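Local coordinates for protein epsilon (Streptococcus pyogenes, PDB 1GVN) that neutralises its cognate toxin zeta as the antitoxin of a plasmid-borne toxin-antitoxin system that kills cells which have lost the plasmid, at residues N23-Y28 with N45-L50; E12-L17 with A68-W73. One frame throughout, in Å; residues are numbered along the deposited sequence.

Contact 1: residues N23-Y28 with N45-L50; sequences NRVLNY and NLLNQL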
loop_
_atom_site.group_PDB
_atom_site.type_symbol
_atom_site.label_atom_id
_atom_site.label_comp_id
_atom_site.label_asym_id
_atom_site.label_seq_id
_atom_site.Cartn_x
_atom_site.Cartn_y
_atom_site.Cartn_z
ATOM N N ASN A 23 10.403 -0.587 -9.379
ATOM C CA ASN A 23 11.839 -0.574 -9.630
ATOM C C ASN A 23 12.613 0.248 -8.613
ATOM O O ASN A 23 13.701 -0.140 -8.211
ATOM C CB ASN A 23 12.139 -0.086 -11.051
ATOM C CG ASN A 23 11.805 -1.133 -12.097
ATOM O OD1 ASN A 23 11.875 -2.329 -11.822
ATOM N ND2 ASN A 23 11.450 -0.693 -13.304
ATOM N N ARG A 24 12.049 1.375 -8.189
ATOM C CA ARG A 24 12.700 2.213 -7.187
ATOM C C ARG A 24 12.872 1.390 -5.915
ATOM O O ARG A 24 13.949 1.348 -5.323
ATOM C CB ARG A 24 11.843 3.449 -6.882
ATOM C CG ARG A 24 12.368 4.325 -5.744
ATOM C CD ARG A 24 11.414 5.485 -5.462
ATOM N NE ARG A 24 11.198 6.290 -6.661
ATOM C CZ ARG A 24 10.001 6.592 -7.160
ATOM N NH1 ARG A 24 8.895 6.161 -6.566
ATOM N NH2 ARG A 24 9.910 7.308 -8.272
ATOM N N VAL A 25 11.796 0.734 -5.497
ATOM C CA VAL A 25 11.827 -0.084 -4.294
ATOM C C VAL A 25 12.762 -1.281 -4.439
ATOM O O VAL A 25 13.548 -1.574 -3.531
ATOM C CB VAL A 25 10.413 -0.577 -3.930
ATOM C CG1 VAL A 25 10.470 -1.450 -2.680
ATOM C CG2 VAL A 25 9.500 0.619 -3.689
ATOM N N LEU A 26 12.678 -1.979 -5.568
ATOM C CA LEU A 26 13.546 -3.130 -5.798
ATOM C C LEU A 26 15.009 -2.693 -5.743
ATOM O O LEU A 26 15.828 -3.324 -5.073
ATOM C CB LEU A 26 13.264 -3.763 -7.167
ATOM C CG LEU A 26 14.178 -4.951 -7.518
ATOM C CD1 LEU A 26 13.969 -6.103 -6.526
ATOM C CD2 LEU A 26 13.880 -5.416 -8.936
ATOM N N ASN A 27 15.335 -1.612 -6.450
ATOM C CA ASN A 27 16.708 -1.112 -6.462
ATOM C C ASN A 27 17.240 -0.840 -5.065
ATOM O O ASN A 27 18.373 -1.194 -4.740
ATOM C CB ASN A 27 16.818 0.169 -7.295
ATOM C CG ASN A 27 17.327 -0.096 -8.695
ATOM O OD1 ASN A 27 18.167 -0.973 -8.903
ATOM N ND2 ASN A 27 16.832 0.669 -9.666
ATOM N N TYR A 28 16.416 -0.203 -4.243
ATOM C CA TYR A 28 16.805 0.129 -2.878
ATOM C C TYR A 28 17.062 -1.130 -2.059
ATOM O O TYR A 28 18.105 -1.263 -1.411
ATOM C CB TYR A 28 15.708 0.979 -2.235
ATOM C CG TYR A 28 15.996 1.422 -0.820
ATOM C CD1 TYR A 28 15.852 0.542 0.251
ATOM C CD2 TYR A 28 16.377 2.735 -0.549
ATOM C CE1 TYR A 28 16.072 0.958 1.560
ATOM C CE2 TYR A 28 16.597 3.164 0.761
ATOM C CZ TYR A 28 16.439 2.268 1.807
ATOM O OH TYR A 28 16.622 2.690 3.105
ATOM N N ASN A 45 8.862 -5.071 3.377
ATOM C CA ASN A 45 7.425 -5.231 3.572
ATOM C C ASN A 45 6.725 -4.484 2.434
ATOM O O ASN A 45 5.772 -4.986 1.829
ATOM C CB ASN A 45 7.006 -4.657 4.927
ATOM C CG ASN A 45 5.534 -4.876 5.224
ATOM O OD1 ASN A 45 4.664 -4.214 4.656
ATOM N ND2 ASN A 45 5.247 -5.820 6.110
ATOM N N LEU A 46 7.217 -3.290 2.126
ATOM C CA LEU A 46 6.645 -2.495 1.044
ATOM C C LEU A 46 6.817 -3.209 -0.293
ATOM O O LEU A 46 5.887 -3.272 -1.100
ATOM C CB LEU A 46 7.318 -1.123 0.971
ATOM C CG LEU A 46 6.920 -0.248 -0.224
ATOM C CD1 LEU A 46 5.423 -0.002 -0.210
ATOM C CD2 LEU A 46 7.677 1.064 -0.169
ATOM N N LEU A 47 8.015 -3.733 -0.531
ATOM C CA LEU A 47 8.290 -4.446 -1.771
ATOM C C LEU A 47 7.285 -5.583 -1.949
ATOM O O LEU A 47 6.729 -5.770 -3.032
ATOM C CB LEU A 47 9.710 -5.026 -1.756
ATOM C CG LEU A 47 10.098 -5.844 -2.998
ATOM C CD1 LEU A 47 10.200 -4.926 -4.205
ATOM C CD2 LEU A 47 11.429 -6.549 -2.769
ATOM N N ASN A 48 7.055 -6.336 -0.877
ATOM C CA ASN A 48 6.132 -7.458 -0.924
ATOM C C ASN A 48 4.699 -7.027 -1.185
ATOM O O ASN A 48 3.954 -7.727 -1.869
ATOM C CB ASN A 48 6.234 -8.284 0.359
ATOM C CG ASN A 48 7.555 -9.040 0.448
ATOM O OD1 ASN A 48 8.161 -9.352 -0.576
ATOM N ND2 ASN A 48 7.995 -9.344 1.662
ATOM N N GLN A 49 4.322 -5.872 -0.643
ATOM C CA GLN A 49 2.982 -5.371 -0.921
ATOM C C GLN A 49 2.829 -4.990 -2.391
ATOM O O GLN A 49 1.819 -5.229 -3.008
ATOM C CB GLN A 49 2.662 -4.169 -0.031
ATOM C CG GLN A 49 2.544 -4.505 1.447
ATOM C CD GLN A 49 2.229 -3.291 2.296
ATOM O OE1 GLN A 49 1.201 -2.640 2.110
ATOM N NE2 GLN A 49 3.115 -2.983 3.237
ATOM N N LEU A 50 3.922 -4.435 -2.927
ATOM C CA LEU A 50 3.924 -4.043 -4.333
ATOM C C LEU A 50 3.854 -5.285 -5.220
ATOM O O LEU A 50 3.200 -5.271 -6.266
ATOM C CB LEU A 50 5.175 -3.213 -4.660
ATOM C CG LEU A 50 5.339 -1.873 -3.922
ATOM C CD1 LEU A 50 6.508 -1.090 -4.526
ATOM C CD2 LEU A 50 4.064 -1.053 -4.034
#
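Val-25 and Leu-47 mark the point where residues 23-28 and 45-50 come nearest, their CA atoms 6.2 Å apart, on two helical segments that run roughly antiparallel at 142° with their axes 9.7 Å from each other. Val-25 carries most of the contact, its two methyls shared among three leucines. CG2 meets Leu-50 head on, tip to tip, at 3.5 Å from CD1, a snug fit for two methyl groups, and lies 4.0 Å from Leu-46 CD2, whose side chain passes it at a slant. The other methyl, CG1, which a chi1 of 179° sets opposite the backbone N, runs alongside Leu-47 in the reverse sense and rests 3.8 Å from its CB. The join belongs to a three-helix bundle: helix 5-31 is the long member, helix 42-54 returns across it, and helix 63-83 closes the third side through Met-76 and Val-83 on Leu-46 and Tyr-72 on Leu-50. The end of Leu-47 swings in, so that its CD1 touches Val-25 CG1 and comes to 4.1 Å from the backbone N of Leu-26, while only loosely approaching CB of that residue. The helix faces turned from the joint do different work. Asn-23 and Asn-27 offer their amides to the chain of another protein, binding its backbone and its side chains, the bond from Asn-27 ND2 being weak. On helix 42-54, Gln-49 OE1 is hydrogen-bonded to Tyr-72 OH of the second subunit, and Asn-45 ND2 to Leu-52 O of that same copy.

Contact 2: residues E12-L17 with A68-W73; sequences EIINEL and AVHEYW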
loop_
_atom_site.group_PDB
_atom_site.type_symbol
_atom_site.label_atom_id
_atom_site.label_comp_id
_atom_site.label_asym_id
_atom_site.label_seq_id
_atom_site.Cartn_x
_atom_site.Cartn_y
_atom_site.Cartn_z
ATOM N N GLU A 12 -2.112 1.400 -19.730
ATOM C CA GLU A 12 -0.764 1.700 -20.197
ATOM C C GLU A 12 -0.058 2.628 -19.210
ATOM O O GLU A 12 1.133 2.469 -18.936
ATOM C CB GLU A 12 -0.810 2.346 -21.585
ATOM C CG GLU A 12 0.561 2.534 -22.227
ATOM C CD GLU A 12 1.108 3.949 -22.082
ATOM O OE1 GLU A 12 1.119 4.483 -20.951
ATOM O OE2 GLU A 12 1.538 4.528 -23.105
ATOM N N ILE A 13 -0.793 3.598 -18.680
ATOM C CA ILE A 13 -0.214 4.538 -17.722
ATOM C C ILE A 13 0.113 3.803 -16.422
ATOM O O ILE A 13 1.196 3.970 -15.864
ATOM C CB ILE A 13 -1.184 5.712 -17.431
ATOM C CG1 ILE A 13 -1.413 6.528 -18.709
ATOM C CG2 ILE A 13 -0.619 6.610 -16.330
ATOM C CD1 ILE A 13 -0.160 7.168 -19.284
ATOM N N ILE A 14 -0.822 2.985 -15.946
ATOM C CA ILE A 14 -0.601 2.220 -14.724
ATOM C C ILE A 14 0.666 1.379 -14.842
ATOM O O ILE A 14 1.512 1.398 -13.956
ATOM C CB ILE A 14 -1.781 1.266 -14.416
ATOM C CG1 ILE A 14 -3.008 2.072 -13.993
ATOM C CG2 ILE A 14 -1.384 0.269 -13.309
ATOM C CD1 ILE A 14 -4.262 1.245 -13.873
ATOM N N ASN A 15 0.794 0.641 -15.941
ATOM C CA ASN A 15 1.960 -0.210 -16.129
ATOM C C ASN A 15 3.264 0.573 -16.128
ATOM O O ASN A 15 4.266 0.104 -15.599
ATOM C CB ASN A 15 1.829 -1.032 -17.414
ATOM C CG ASN A 15 0.815 -2.153 -17.279
ATOM O OD1 ASN A 15 0.614 -2.684 -16.186
ATOM N ND2 ASN A 15 0.186 -2.530 -18.386
ATOM N N GLU A 16 3.259 1.770 -16.703
ATOM C CA GLU A 16 4.473 2.572 -16.715
ATOM C C GLU A 16 4.791 3.092 -15.319
ATOM O O GLU A 16 5.928 2.995 -14.858
ATOM C CB GLU A 16 4.342 3.749 -17.683
ATOM C CG GLU A 16 4.512 3.364 -19.141
ATOM C CD GLU A 16 4.685 4.575 -20.047
ATOM O OE1 GLU A 16 5.527 5.440 -19.722
ATOM O OE2 GLU A 16 3.987 4.655 -21.082
ATOM N N LEU A 17 3.788 3.635 -14.639
ATOM C CA LEU A 17 4.007 4.170 -13.300
ATOM C C LEU A 17 4.381 3.089 -12.292
ATOM O O LEU A 17 5.305 3.271 -11.498
ATOM C CB LEU A 17 2.766 4.920 -12.811
ATOM C CG LEU A 17 2.830 5.491 -11.391
ATOM C CD1 LEU A 17 4.003 6.451 -11.260
ATOM C CD2 LEU A 17 1.509 6.205 -11.074
ATOM N N ALA A 68 -8.814 3.610 -9.617
ATOM C CA ALA A 68 -8.448 3.397 -8.223
ATOM C C ALA A 68 -7.034 2.817 -8.200
ATOM O O ALA A 68 -6.200 3.238 -7.404
ATOM C CB ALA A 68 -9.418 2.435 -7.557
ATOM N N VAL A 69 -6.767 1.855 -9.080
ATOM C CA VAL A 69 -5.439 1.250 -9.145
ATOM C C VAL A 69 -4.419 2.323 -9.488
ATOM O O VAL A 69 -3.321 2.348 -8.939
ATOM C CB VAL A 69 -5.364 0.142 -10.216
ATOM C CG1 VAL A 69 -3.913 -0.280 -10.433
ATOM C CG2 VAL A 69 -6.181 -1.056 -9.773
ATOM N N HIS A 70 -4.794 3.215 -10.400
ATOM C CA HIS A 70 -3.910 4.293 -10.811
ATOM C C HIS A 70 -3.566 5.164 -9.597
ATOM O O HIS A 70 -2.413 5.553 -9.412
ATOM C CB HIS A 70 -4.584 5.124 -11.910
ATOM C CG HIS A 70 -3.667 6.093 -12.590
ATOM N ND1 HIS A 70 -4.025 6.776 -13.733
ATOM C CD2 HIS A 70 -2.415 6.504 -12.283
ATOM C CE1 HIS A 70 -3.032 7.567 -14.098
ATOM N NE2 HIS A 70 -2.044 7.422 -13.235
ATOM N N GLU A 71 -4.559 5.457 -8.764
ATOM C CA GLU A 71 -4.315 6.271 -7.574
ATOM C C GLU A 71 -3.414 5.510 -6.600
ATOM O O GLU A 71 -2.554 6.100 -5.947
ATOM C CB GLU A 71 -5.634 6.636 -6.891
ATOM C CG GLU A 71 -5.478 7.416 -5.582
ATOM C CD GLU A 71 -4.540 8.607 -5.703
ATOM O OE1 GLU A 71 -4.407 9.158 -6.816
ATOM O OE2 GLU A 71 -3.945 9.005 -4.681
ATOM N N TYR A 72 -3.617 4.199 -6.505
ATOM C CA TYR A 72 -2.797 3.361 -5.632
ATOM C C TYR A 72 -1.325 3.595 -5.952
ATOM O O TYR A 72 -0.504 3.838 -5.062
ATOM C CB TYR A 72 -3.112 1.880 -5.860
ATOM C CG TYR A 72 -2.143 0.939 -5.172
ATOM C CD1 TYR A 72 -2.331 0.562 -3.844
ATOM C CD2 TYR A 72 -1.018 0.453 -5.841
ATOM C CE1 TYR A 72 -1.419 -0.279 -3.195
ATOM C CE2 TYR A 72 -0.100 -0.389 -5.201
ATOM C CZ TYR A 72 -0.307 -0.750 -3.882
ATOM O OH TYR A 72 0.590 -1.590 -3.252
ATOM N N TRP A 73 -0.993 3.513 -7.233
ATOM C CA TRP A 73 0.383 3.697 -7.651
ATOM C C TRP A 73 0.874 5.117 -7.460
ATOM O O TRP A 73 2.061 5.331 -7.227
ATOM C CB TRP A 73 0.560 3.225 -9.094
ATOM C CG TRP A 73 0.481 1.738 -9.165
ATOM C CD1 TRP A 73 -0.561 0.989 -9.633
ATOM C CD2 TRP A 73 1.445 0.813 -8.658
ATOM N NE1 TRP A 73 -0.304 -0.351 -9.441
ATOM C CE2 TRP A 73 0.921 -0.484 -8.845
ATOM C CE3 TRP A 73 2.704 0.957 -8.058
ATOM C CZ2 TRP A 73 1.613 -1.635 -8.454
ATOM C CZ3 TRP A 73 3.391 -0.186 -7.672
ATOM C CH2 TRP A 73 2.841 -1.467 -7.871
#
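Ile-14 fits against the groove between Val-69 and Trp-73, crossing both side chains at about a right angle. Its two branches divide the work: CG2, placed opposite the backbone N by a chi1 of -70°, lies 3.8 Å from CD1 of the Trp-73 indole, while CD1, at the end of the extended arm, reaches 3.8 Å from Val-69 CG1. The intervening CG1 passes His-70 at 4.0 Å from CB, so one isoleucine touches three residues of the facing helix. Leu-17, one turn further on, slides antiparallel past Trp-73, with CD2 3.7 Å from CB of the tryptophan; the same methyl also sits at the edge of the His-70 imidazole, near its plane, 4.1 Å from CD2 of that ring. Ile-13 adds a third aliphatic neighbour to His-70, its CG2 slanting in to 3.4 Å from CE1 of the ring. Beneath these side chains the helices run nearly parallel, 20° apart, with axes separated by 9.6 Å; in this three-helix bundle they are the first and third helices, and Leu-58, in the loop between helix 42-54 and helix 63-83, packs on Ile-14 and Val-69. Leu-50 and Ala-53 of helix 42-54 also touch Trp-73. His-70 is the polar exception in this greasy seam. Both its nitrogens have partners beyond the two segments, ND1 with Glu-10 OE2 and NE2 with an acidic side chain on the chain of another protein. These two acidic partners would probably favour the imidazolium, although the apolar carbons round the ring work against a charge.

The two contacts lie on different stretches of one scaffold, their centres about 15 Å apart, and helix 5-31 contributes to both: its earlier part to contact 2, its later part to contact 1. Along the chain the order is 12-17, 23-28, 45-50, 68-73, so contact 1 is enclosed within the span of contact 2. Helix 42-54 precedes helix 63-83 in the chain, and through these contacts each packs on a different part of helix 5-31. Leu-50 CD2 lies 3.8 Å from Trp-73 CZ3, so that the two contacts join there. Both also border the second subunit and another protein chain, so the same small bundle that holds the monomer together presents surfaces for assembly.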